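Local structure of spike protein P1 (Pseudoalteromonas phage pm2, 2VVE) at residues E85-F90 with F231-S236; P114-D119 with H202-V207; S130-V135 with Y235-L240. The protein binds the host cell receptor through its C-terminal part, while its N-terminal part associates with the capsid at the fivefold vertices of the phage. One frame throughout, in Å; residues are numbered along the deposited sequence.

How the contacts relate
Three antiparallel strand pairings within one jelly-roll domain are described. Contacts 1 and 3 share Tyr235 and Ser236: strand 229-236 pairs with 88-91 along one side and with 129-137 along the other, and the two centres lie about 6 Å apart. Contact 2 belongs to the facing sheet, its centre about 13 Å from each of the others. The two sheets close on each other through Phe116, whose CE1 lies 3.5 Å from Phe90 CG and whose CZ lies 3.5 Å from Val234 CG1, and through Ile118 and Leu131. The calcium ion of this chain, at Ser150, Asp212 and Asp214, involves none of these segments.

Contact 1: E85-F90 with F231-S236; sequences EEIRVF and FIEVYS
Residues 88-90 run antiparallel to 231-236, their axes 4.6 Å apart at closest approach, with Arg88 and Ser236 as a hydrogen-bonded pair and Val89 and Tyr235 as the non-hydrogen-bonded pair beside it. Arg88 N donates to Ser236 O at 3.2 Å and Ser236 N returns a bond to Arg88 O at 2.9 Å; Phe90 N then reaches Val234 O at 2.7 Å. Ile87, just before the strand, lays its CG1-CD1 arm along the face carrying Val89 and Tyr235. With its CG1 branch set between the backbone N and the carbonyl carbon (chi1 63°), its CD1 methyl lies against the tyrosine ring, 3.8 Å from Tyr235 CD1. Beside it, Glu233 stretches out in an extended chain at about a right angle to Val89; the valine CG2 methyl packs 3.4 Å from Glu233 OE2, so one carboxylate oxygen rests on an apolar branch. The other face turns inward. There Phe90 CD2 packs 4.3 Å from Val234 CG1, while Arg88 CG sits over the rim of one face of the phenyl ring before the arginine chain bends away, taking NE to the backbone oxygen of Leu241. Ser236 also lies on this side. Phe90 and Val234 both meet Phe116 of the opposite sheet. The arrangement joins the first and last strands of a four-stranded antiparallel sheet with strand order 1-4-2-3, as in one sheet of a jelly-roll beta sandwich.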
loop_
_atom_site.group_PDB
_atom_site.type_symbol
_atom_site.label_atom_id
_atom_site.label_comp_id
_atom_site.label_asym_id
_atom_site.label_seq_id
_atom_site.Cartn_x
_atom_site.Cartn_y
_atom_site.Cartn_z
ATOM N N GLU A 85 -26.737 -2.981 -12.054
ATOM C CA GLU A 85 -27.767 -2.871 -11.007
ATOM C C GLU A 85 -28.550 -1.570 -11.159
ATOM O O GLU A 85 -27.979 -0.487 -11.006
ATOM C CB GLU A 85 -27.114 -2.908 -9.618
ATOM C CG GLU A 85 -26.685 -4.296 -9.155
ATOM C CD GLU A 85 -27.875 -5.201 -8.851
ATOM O OE1 GLU A 85 -28.644 -4.902 -7.906
ATOM O OE2 GLU A 85 -28.040 -6.215 -9.562
ATOM N N GLU A 86 -29.850 -1.677 -11.445
ATOM C CA GLU A 86 -30.694 -0.499 -11.672
ATOM C C GLU A 86 -30.946 0.275 -10.381
ATOM O O GLU A 86 -30.924 1.503 -10.367
ATOM C CB GLU A 86 -32.024 -0.894 -12.318
ATOM C CG GLU A 86 -31.880 -1.296 -13.784
ATOM C CD GLU A 86 -33.212 -1.644 -14.431
ATOM O OE1 GLU A 86 -34.195 -0.896 -14.222
ATOM O OE2 GLU A 86 -33.271 -2.663 -15.151
ATOM N N ILE A 87 -31.182 -0.456 -9.300
ATOM C CA ILE A 87 -31.349 0.163 -7.983
ATOM C C ILE A 87 -30.299 -0.350 -6.984
ATOM O O ILE A 87 -29.390 -1.089 -7.364
ATOM C CB ILE A 87 -32.794 -0.003 -7.463
ATOM C CG1 ILE A 87 -33.140 -1.482 -7.248
ATOM C CG2 ILE A 87 -33.789 0.650 -8.437
ATOM C CD1 ILE A 87 -34.213 -1.703 -6.188
ATOM N N ARG A 88 -30.400 0.055 -5.719
ATOM C CA ARG A 88 -29.474 -0.454 -4.725
ATOM C C ARG A 88 -30.188 -1.452 -3.845
ATOM O O ARG A 88 -31.100 -1.083 -3.109
ATOM C CB ARG A 88 -28.854 0.658 -3.870
ATOM C CG ARG A 88 -27.849 0.123 -2.855
ATOM C CD ARG A 88 -26.823 1.152 -2.405
ATOM N NE ARG A 88 -25.996 1.648 -3.505
ATOM C CZ ARG A 88 -24.939 1.015 -4.013
ATOM N NH1 ARG A 88 -24.269 1.566 -5.014
ATOM N NH2 ARG A 88 -24.547 -0.162 -3.533
ATOM N N VAL A 89 -29.782 -2.716 -3.937
ATOM C CA VAL A 89 -30.303 -3.745 -3.042
ATOM C C VAL A 89 -29.250 -4.029 -1.982
ATOM O O VAL A 89 -28.130 -4.441 -2.302
ATOM C CB VAL A 89 -30.667 -5.048 -3.802
ATOM C CG1 VAL A 89 -31.170 -6.122 -2.825
ATOM C CG2 VAL A 89 -31.716 -4.762 -4.866
ATOM N N PHE A 90 -29.610 -3.793 -0.724
ATOM C CA PHE A 90 -28.668 -3.957 0.367
ATOM C C PHE A 90 -28.574 -5.411 0.788
ATOM O O PHE A 90 -27.477 -5.960 0.910
ATOM C CB PHE A 90 -29.046 -3.066 1.543
ATOM C CG PHE A 90 -28.867 -1.597 1.268
ATOM C CD1 PHE A 90 -27.596 -1.046 1.193
ATOM C CD2 PHE A 90 -29.976 -0.771 1.083
ATOM C CE1 PHE A 90 -27.423 0.304 0.944
ATOM C CE2 PHE A 90 -29.813 0.597 0.835
ATOM C CZ PHE A 90 -28.535 1.133 0.761
ATOM N N PHE A 231 -37.635 -9.640 6.422
ATOM C CA PHE A 231 -37.227 -8.575 5.495
ATOM C C PHE A 231 -36.816 -9.173 4.150
ATOM O O PHE A 231 -35.636 -9.374 3.869
ATOM C CB PHE A 231 -36.115 -7.695 6.085
ATOM C CG PHE A 231 -36.569 -6.843 7.235
ATOM C CD1 PHE A 231 -36.899 -5.510 7.039
ATOM C CD2 PHE A 231 -36.689 -7.383 8.511
ATOM C CE1 PHE A 231 -37.340 -4.712 8.110
ATOM C CE2 PHE A 231 -37.130 -6.604 9.585
ATOM C CZ PHE A 231 -37.451 -5.264 9.386
ATOM N N ILE A 232 -37.820 -9.470 3.330
ATOM C CA ILE A 232 -37.617 -10.093 2.017
ATOM C C ILE A 232 -36.533 -9.381 1.173
ATOM O O ILE A 232 -35.635 -10.027 0.601
ATOM C CB ILE A 232 -38.967 -10.172 1.248
ATOM C CG1 ILE A 232 -39.972 -11.056 2.018
ATOM C CG2 ILE A 232 -38.763 -10.652 -0.184
ATOM C CD1 ILE A 232 -39.528 -12.514 2.176
ATOM N N GLU A 233 -36.608 -8.053 1.128
ATOM C CA GLU A 233 -35.641 -7.239 0.406
ATOM C C GLU A 233 -35.480 -5.897 1.114
ATOM O O GLU A 233 -36.462 -5.285 1.495
ATOM C CB GLU A 233 -36.135 -7.021 -1.028
ATOM C CG GLU A 233 -35.114 -6.396 -1.967
ATOM C CD GLU A 233 -35.740 -5.904 -3.266
ATOM O OE1 GLU A 233 -36.979 -6.023 -3.436
ATOM O OE2 GLU A 233 -34.983 -5.389 -4.112
ATOM N N VAL A 234 -34.238 -5.475 1.331
ATOM C CA VAL A 234 -33.952 -4.126 1.823
ATOM C C VAL A 234 -33.224 -3.394 0.691
ATOM O O VAL A 234 -32.192 -3.868 0.187
ATOM C CB VAL A 234 -33.097 -4.126 3.111
ATOM C CG1 VAL A 234 -32.883 -2.679 3.607
ATOM C CG2 VAL A 234 -33.756 -5.007 4.202
ATOM N N TYR A 235 -33.759 -2.241 0.301
ATOM C CA TYR A 235 -33.316 -1.581 -0.936
ATOM C C TYR A 235 -33.594 -0.090 -0.911
ATOM O O TYR A 235 -34.221 0.430 0.012
ATOM C CB TYR A 235 -34.026 -2.219 -2.147
ATOM C CG TYR A 235 -35.521 -1.979 -2.179
ATOM C CD1 TYR A 235 -36.065 -0.918 -2.919
ATOM C CD2 TYR A 235 -36.397 -2.790 -1.450
ATOM C CE1 TYR A 235 -37.432 -0.677 -2.936
ATOM C CE2 TYR A 235 -37.775 -2.553 -1.466
ATOM C CZ TYR A 235 -38.281 -1.494 -2.213
ATOM O OH TYR A 235 -39.637 -1.253 -2.225
ATOM N N SER A 236 -33.125 0.597 -1.948
ATOM C CA SER A 236 -33.512 1.974 -2.176
ATOM C C SER A 236 -33.611 2.195 -3.678
ATOM O O SER A 236 -32.746 1.742 -4.421
ATOM C CB SER A 236 -32.479 2.923 -1.572
ATOM O OG SER A 236 -32.818 4.283 -1.825
#

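Contact 2: P114-D119 with H202-V207; sequences PFFDID and HRVFPV
In the second sheet of the jelly-roll domain, strands 116-120 and 200-208 are antiparallel neighbours, and a row of aromatic, cationic and acidic side chains crosses one side of the pairing. Arg203 stands at the middle of this row, opposite Asp117, in the non-hydrogen-bonded position between the Phe116-Val204 and Ile118-His202 hydrogen-bonded pairs. Its guanidinium grips the carboxylate side-on: NE donates to Asp117 OD1 at 2.7 Å and NH2 to Asp117 OD2 at 2.9 Å, both to syn lone pairs, in nearly straight bonds with the two flat groups only 7° from coplanar. The same guanidinium lies on the phenyl ring of Phe115, the planes 16° apart and the centres separated by 4.1 Å, and Arg203 CD sits over that ring's face. Salt bridge and stack together fix the rotation of the guanidinium, while NH1 goes on to a second acid, Glu109 of helix 105-110. Phe115 reaches the arginine because its CG lies between the backbone N and the carbonyl carbon (chi1 61°); its CB then rests over the face of Phe205, toward which its ring turns an edge in an offset edge-to-face pair. On the other side, facing the sandwich interior, Val204 CB lies over one face of the Phe116 ring and Pro206 CG meets that ring at its edge. Val204 CG2 also packs against Ile118 CD1. Beyond the last backbone bond, one water donates to both Pro114 O and Pro206 O, each 2.7 Å from the water oxygen.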
loop_
_atom_site.group_PDB
_atom_site.type_symbol
_atom_site.label_atom_id
_atom_site.label_comp_id
_atom_site.label_asym_id
_atom_site.label_seq_id
_atom_site.Cartn_x
_atom_site.Cartn_y
_atom_site.Cartn_z
ATOM N N PRO A 114 -28.773 -10.031 12.324
ATOM C CA PRO A 114 -28.125 -9.633 11.071
ATOM C C PRO A 114 -28.216 -8.146 10.768
ATOM O O PRO A 114 -29.244 -7.500 11.020
ATOM C CB PRO A 114 -28.863 -10.464 10.013
ATOM C CG PRO A 114 -29.272 -11.696 10.759
ATOM C CD PRO A 114 -29.715 -11.140 12.095
ATOM N N PHE A 115 -27.127 -7.614 10.237
ATOM C CA PHE A 115 -27.055 -6.202 9.885
ATOM C C PHE A 115 -26.448 -6.016 8.498
ATOM O O PHE A 115 -25.919 -6.958 7.876
ATOM C CB PHE A 115 -26.219 -5.437 10.931
ATOM C CG PHE A 115 -24.791 -5.917 11.041
ATOM C CD1 PHE A 115 -23.825 -5.524 10.109
ATOM C CD2 PHE A 115 -24.419 -6.782 12.074
ATOM C CE1 PHE A 115 -22.509 -5.977 10.216
ATOM C CE2 PHE A 115 -23.108 -7.241 12.187
ATOM C CZ PHE A 115 -22.152 -6.840 11.254
ATOM N N PHE A 116 -26.523 -4.787 8.003
ATOM C CA PHE A 116 -25.757 -4.402 6.827
ATOM C C PHE A 116 -25.291 -2.973 7.058
ATOM O O PHE A 116 -25.852 -2.265 7.894
ATOM C CB PHE A 116 -26.587 -4.551 5.543
ATOM C CG PHE A 116 -27.758 -3.607 5.459
ATOM C CD1 PHE A 116 -27.608 -2.363 4.844
ATOM C CD2 PHE A 116 -28.991 -3.944 6.009
ATOM C CE1 PHE A 116 -28.670 -1.475 4.753
ATOM C CE2 PHE A 116 -30.067 -3.055 5.937
ATOM C CZ PHE A 116 -29.899 -1.816 5.310
ATOM N N ASP A 117 -24.272 -2.555 6.321
ATOM C CA ASP A 117 -23.723 -1.213 6.468
ATOM C C ASP A 117 -24.085 -0.351 5.253
ATOM O O ASP A 117 -24.129 -0.846 4.119
ATOM C CB ASP A 117 -22.193 -1.262 6.626
ATOM C CG ASP A 117 -21.745 -1.859 7.964
ATOM O OD1 ASP A 117 -22.510 -1.810 8.947
ATOM O OD2 ASP A 117 -20.608 -2.379 8.035
ATOM N N ILE A 118 -24.351 0.930 5.504
ATOM C CA ILE A 118 -24.484 1.919 4.426
ATOM C C ILE A 118 -23.301 2.874 4.529
ATOM O O ILE A 118 -23.121 3.536 5.550
ATOM C CB ILE A 118 -25.803 2.734 4.502
ATOM C CG1 ILE A 118 -27.023 1.810 4.544
ATOM C CG2 ILE A 118 -25.891 3.746 3.333
ATOM C CD1 ILE A 118 -28.342 2.545 4.826
ATOM N N ASP A 119 -22.507 2.943 3.467
ATOM C CA ASP A 119 -21.405 3.899 3.417
ATOM C C ASP A 119 -21.909 5.181 2.769
ATOM O O ASP A 119 -22.080 5.246 1.542
ATOM C CB ASP A 119 -20.216 3.306 2.655
ATOM C CG ASP A 119 -18.959 4.157 2.755
ATOM O OD1 ASP A 119 -18.938 5.137 3.532
ATOM O OD2 ASP A 119 -17.983 3.832 2.050
ATOM N N HIS A 202 -22.589 3.673 8.384
ATOM C CA HIS A 202 -23.619 3.494 9.393
ATOM C C HIS A 202 -24.111 2.053 9.297
ATOM O O HIS A 202 -24.299 1.515 8.203
ATOM C CB HIS A 202 -24.797 4.457 9.189
ATOM C CG HIS A 202 -24.428 5.900 9.359
ATOM N ND1 HIS A 202 -24.624 6.579 10.540
ATOM C CD2 HIS A 202 -23.835 6.778 8.511
ATOM C CE1 HIS A 202 -24.191 7.820 10.411
ATOM N NE2 HIS A 202 -23.703 7.966 9.190
ATOM N N ARG A 203 -24.293 1.438 10.451
ATOM C CA ARG A 203 -24.737 0.041 10.524
ATOM C C ARG A 203 -26.242 -0.005 10.770
ATOM O O ARG A 203 -26.770 0.746 11.607
ATOM C CB ARG A 203 -23.987 -0.709 11.622
ATOM C CG ARG A 203 -24.283 -2.204 11.708
ATOM C CD ARG A 203 -23.083 -2.941 12.299
ATOM N NE ARG A 203 -21.956 -2.934 11.351
ATOM C CZ ARG A 203 -20.741 -3.413 11.607
ATOM N NH1 ARG A 203 -20.474 -3.935 12.793
ATOM N NH2 ARG A 203 -19.792 -3.369 10.670
ATOM N N VAL A 204 -26.912 -0.891 10.029
ATOM C CA VAL A 204 -28.379 -1.001 10.031
ATOM C C VAL A 204 -28.835 -2.406 10.424
ATOM O O VAL A 204 -28.429 -3.388 9.797
ATOM C CB VAL A 204 -28.979 -0.654 8.630
ATOM C CG1 VAL A 204 -30.513 -0.680 8.679
ATOM C CG2 VAL A 204 -28.461 0.691 8.121
ATOM N N PHE A 205 -29.682 -2.488 11.455
ATOM C CA PHE A 205 -30.282 -3.754 11.911
ATOM C C PHE A 205 -31.790 -3.775 11.581
ATOM O O PHE A 205 -32.587 -3.064 12.219
ATOM C CB PHE A 205 -30.113 -3.942 13.431
ATOM C CG PHE A 205 -28.687 -3.953 13.914
ATOM C CD1 PHE A 205 -28.047 -5.164 14.180
ATOM C CD2 PHE A 205 -28.000 -2.762 14.153
ATOM C CE1 PHE A 205 -26.733 -5.188 14.650
ATOM C CE2 PHE A 205 -26.678 -2.781 14.624
ATOM C CZ PHE A 205 -26.047 -3.993 14.863
ATOM N N PRO A 206 -32.193 -4.562 10.572
ATOM C CA PRO A 206 -33.627 -4.761 10.339
ATOM C C PRO A 206 -34.219 -5.671 11.420
ATOM O O PRO A 206 -33.780 -6.818 11.589
ATOM C CB PRO A 206 -33.675 -5.423 8.947
ATOM C CG PRO A 206 -32.300 -5.224 8.355
ATOM C CD PRO A 206 -31.380 -5.249 9.549
ATOM N N VAL A 207 -35.203 -5.152 12.154
ATOM C CA VAL A 207 -35.760 -5.864 13.309
ATOM C C VAL A 207 -37.273 -5.801 13.406
ATOM O O VAL A 207 -37.915 -4.924 12.797
ATOM C CB VAL A 207 -35.191 -5.307 14.656
ATOM C CG1 VAL A 207 -33.671 -5.373 14.676
ATOM C CG2 VAL A 207 -35.684 -3.882 14.916
HETATM O O HOH W 1 -31.771 -8.511 10.896
#

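Contact 3: S130-V135 with Y235-L240; sequences SLKARV and YSDDPL
An ST turn and a helix N-cap, set where strand 229-236 leaves the sheet, fasten the end of this contact between the neighbouring antiparallel strands 129-137 and 229-236. Lys132 and Tyr235 form a hydrogen-bonded pair: Lys132 N donates to Tyr235 O at 2.9 Å, and Tyr235 N donates to Lys132 O. Their side chains cross on the same side of the sheet. Lys132 CB lies over one face of the tyrosine ring, 4.0 Å from its centroid in a CH-pi contact, and CD lies above the CE1 side, 3.7 Å from Tyr235 OH. The lysine chain, extended beyond CG, runs off that side of the ring to Asp237, where NZ bonds OD1 at 2.9 Å through a syn lone pair and reaches OD2 only weakly. This salt bridge ties the strand to the first residue beyond the neighbouring strand's end.

Toward strand 129-137, the backbone pairing gives way at Ser236 to side-chain bonds. Its hydroxyl, anti to the backbone N (chi1 178°), donates to Ser130 O at 2.7 Å and accepts from Asp238 N, closing the ST turn. Asp238 then divides its carboxylate between two backbone N-H groups: OD2 accepts from Ser130 N at 2.9 Å, and OD1 accepts from Leu240 N in the short, weakly bonded helical turn that follows, each on the anti side and somewhat out of the carboxylate plane. A water bridges Ser130 OG and Asp237 N, and the same serine hydroxyl bonds Asp192 of strand 189-195. From the opposite side of its strand, Leu131 packs on Phe157 and Ile159 of the facing sheet. The whole is a pairing of the two central strands of a jelly-roll sheet with strand order 1-4-2-3.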
loop_
_atom_site.group_PDB
_atom_site.type_symbol
_atom_site.label_atom_id
_atom_site.label_comp_id
_atom_site.label_asym_id
_atom_site.label_seq_id
_atom_site.Cartn_x
_atom_site.Cartn_y
_atom_site.Cartn_z
ATOM N N SER A 130 -34.434 7.946 0.833
ATOM C CA SER A 130 -35.419 6.883 1.067
ATOM C C SER A 130 -34.753 5.530 1.283
ATOM O O SER A 130 -33.969 5.076 0.450
ATOM C CB SER A 130 -36.393 6.790 -0.111
ATOM O OG SER A 130 -37.271 5.680 0.038
ATOM N N LEU A 131 -35.083 4.891 2.406
ATOM C CA LEU A 131 -34.690 3.510 2.664
ATOM C C LEU A 131 -35.945 2.667 2.819
ATOM O O LEU A 131 -36.815 2.967 3.644
ATOM C CB LEU A 131 -33.811 3.415 3.917
ATOM C CG LEU A 131 -33.162 2.073 4.289
ATOM C CD1 LEU A 131 -32.247 1.555 3.186
ATOM C CD2 LEU A 131 -32.377 2.208 5.587
ATOM N N LYS A 132 -36.024 1.604 2.029
ATOM C CA LYS A 132 -37.221 0.783 1.972
ATOM C C LYS A 132 -36.936 -0.679 2.254
ATOM O O LYS A 132 -35.804 -1.142 2.125
ATOM C CB LYS A 132 -37.870 0.897 0.596
ATOM C CG LYS A 132 -38.466 2.258 0.271
ATOM C CD LYS A 132 -38.992 2.244 -1.156
ATOM C CE LYS A 132 -39.493 3.614 -1.604
ATOM N NZ LYS A 132 -39.843 3.620 -3.068
ATOM N N ALA A 133 -37.980 -1.405 2.647
ATOM C CA ALA A 133 -37.913 -2.858 2.690
ATOM C C ALA A 133 -39.236 -3.468 2.271
ATOM O O ALA A 133 -40.307 -2.932 2.593
ATOM C CB ALA A 133 -37.522 -3.349 4.073
ATOM N N ARG A 134 -39.146 -4.587 1.557
ATOM C CA ARG A 134 -40.284 -5.446 1.275
ATOM C C ARG A 134 -40.385 -6.415 2.457
ATOM O O ARG A 134 -39.457 -7.187 2.741
ATOM C CB ARG A 134 -40.082 -6.180 -0.063
ATOM C CG ARG A 134 -41.146 -7.219 -0.382
ATOM C CD ARG A 134 -40.887 -7.917 -1.712
ATOM N NE ARG A 134 -41.993 -8.815 -2.034
ATOM C CZ ARG A 134 -42.190 -9.373 -3.225
ATOM N NH1 ARG A 134 -43.236 -10.167 -3.414
ATOM N NH2 ARG A 134 -41.349 -9.138 -4.226
ATOM N N VAL A 135 -41.499 -6.333 3.176
ATOM C CA VAL A 135 -41.608 -6.981 4.477
ATOM C C VAL A 135 -42.762 -7.978 4.477
ATOM O O VAL A 135 -43.877 -7.657 4.062
ATOM C CB VAL A 135 -41.766 -5.929 5.632
ATOM C CG1 VAL A 135 -41.888 -6.609 6.957
ATOM C CG2 VAL A 135 -40.583 -4.980 5.676
ATOM N N TYR A 235 -33.759 -2.241 0.301
ATOM C CA TYR A 235 -33.316 -1.581 -0.936
ATOM C C TYR A 235 -33.594 -0.090 -0.911
ATOM O O TYR A 235 -34.221 0.430 0.012
ATOM C CB TYR A 235 -34.026 -2.219 -2.147
ATOM C CG TYR A 235 -35.521 -1.979 -2.179
ATOM C CD1 TYR A 235 -36.065 -0.918 -2.919
ATOM C CD2 TYR A 235 -36.397 -2.790 -1.450
ATOM C CE1 TYR A 235 -37.432 -0.677 -2.936
ATOM C CE2 TYR A 235 -37.775 -2.553 -1.466
ATOM C CZ TYR A 235 -38.281 -1.494 -2.213
ATOM O OH TYR A 235 -39.637 -1.253 -2.225
ATOM N N SER A 236 -33.125 0.597 -1.948
ATOM C CA SER A 236 -33.512 1.974 -2.176
ATOM C C SER A 236 -33.611 2.195 -3.678
ATOM O O SER A 236 -32.746 1.742 -4.421
ATOM C CB SER A 236 -32.479 2.923 -1.572
ATOM O OG SER A 236 -32.818 4.283 -1.825
ATOM N N ASP A 237 -34.669 2.872 -4.112
ATOM C CA ASP A 237 -34.754 3.338 -5.502
ATOM C C ASP A 237 -34.602 4.857 -5.574
ATOM O O ASP A 237 -34.853 5.468 -6.605
ATOM C CB ASP A 237 -36.023 2.850 -6.203
ATOM C CG ASP A 237 -37.258 2.964 -5.342
ATOM O OD1 ASP A 237 -37.319 3.847 -4.458
ATOM O OD2 ASP A 237 -38.177 2.152 -5.558
ATOM N N ASP A 238 -34.167 5.444 -4.463
ATOM C CA ASP A 238 -33.816 6.855 -4.406
ATOM C C ASP A 238 -32.574 7.106 -5.273
ATOM O O ASP A 238 -31.533 6.478 -5.053
ATOM C CB ASP A 238 -33.512 7.240 -2.961
ATOM C CG ASP A 238 -33.383 8.744 -2.760
ATOM O OD1 ASP A 238 -32.776 9.428 -3.607
ATOM O OD2 ASP A 238 -33.886 9.245 -1.738
ATOM N N PRO A 239 -32.666 8.049 -6.238
ATOM C CA PRO A 239 -31.535 8.357 -7.134
ATOM C C PRO A 239 -30.222 8.695 -6.408
ATOM O O PRO A 239 -29.133 8.520 -6.966
ATOM C CB PRO A 239 -32.027 9.584 -7.918
ATOM C CG PRO A 239 -33.517 9.525 -7.845
ATOM C CD PRO A 239 -33.861 8.860 -6.546
ATOM N N LEU A 240 -30.318 9.177 -5.172
ATOM C CA LEU A 240 -29.115 9.446 -4.371
ATOM C C LEU A 240 -28.404 8.170 -3.906
ATOM O O LEU A 240 -27.233 8.209 -3.531
ATOM C CB LEU A 240 -29.470 10.283 -3.145
ATOM C CG LEU A 240 -30.059 11.675 -3.351
ATOM C CD1 LEU A 240 -30.813 12.096 -2.083
ATOM C CD2 LEU A 240 -28.972 12.682 -3.730
HETATM O O HOH W 2 -36.215 4.089 -2.078
#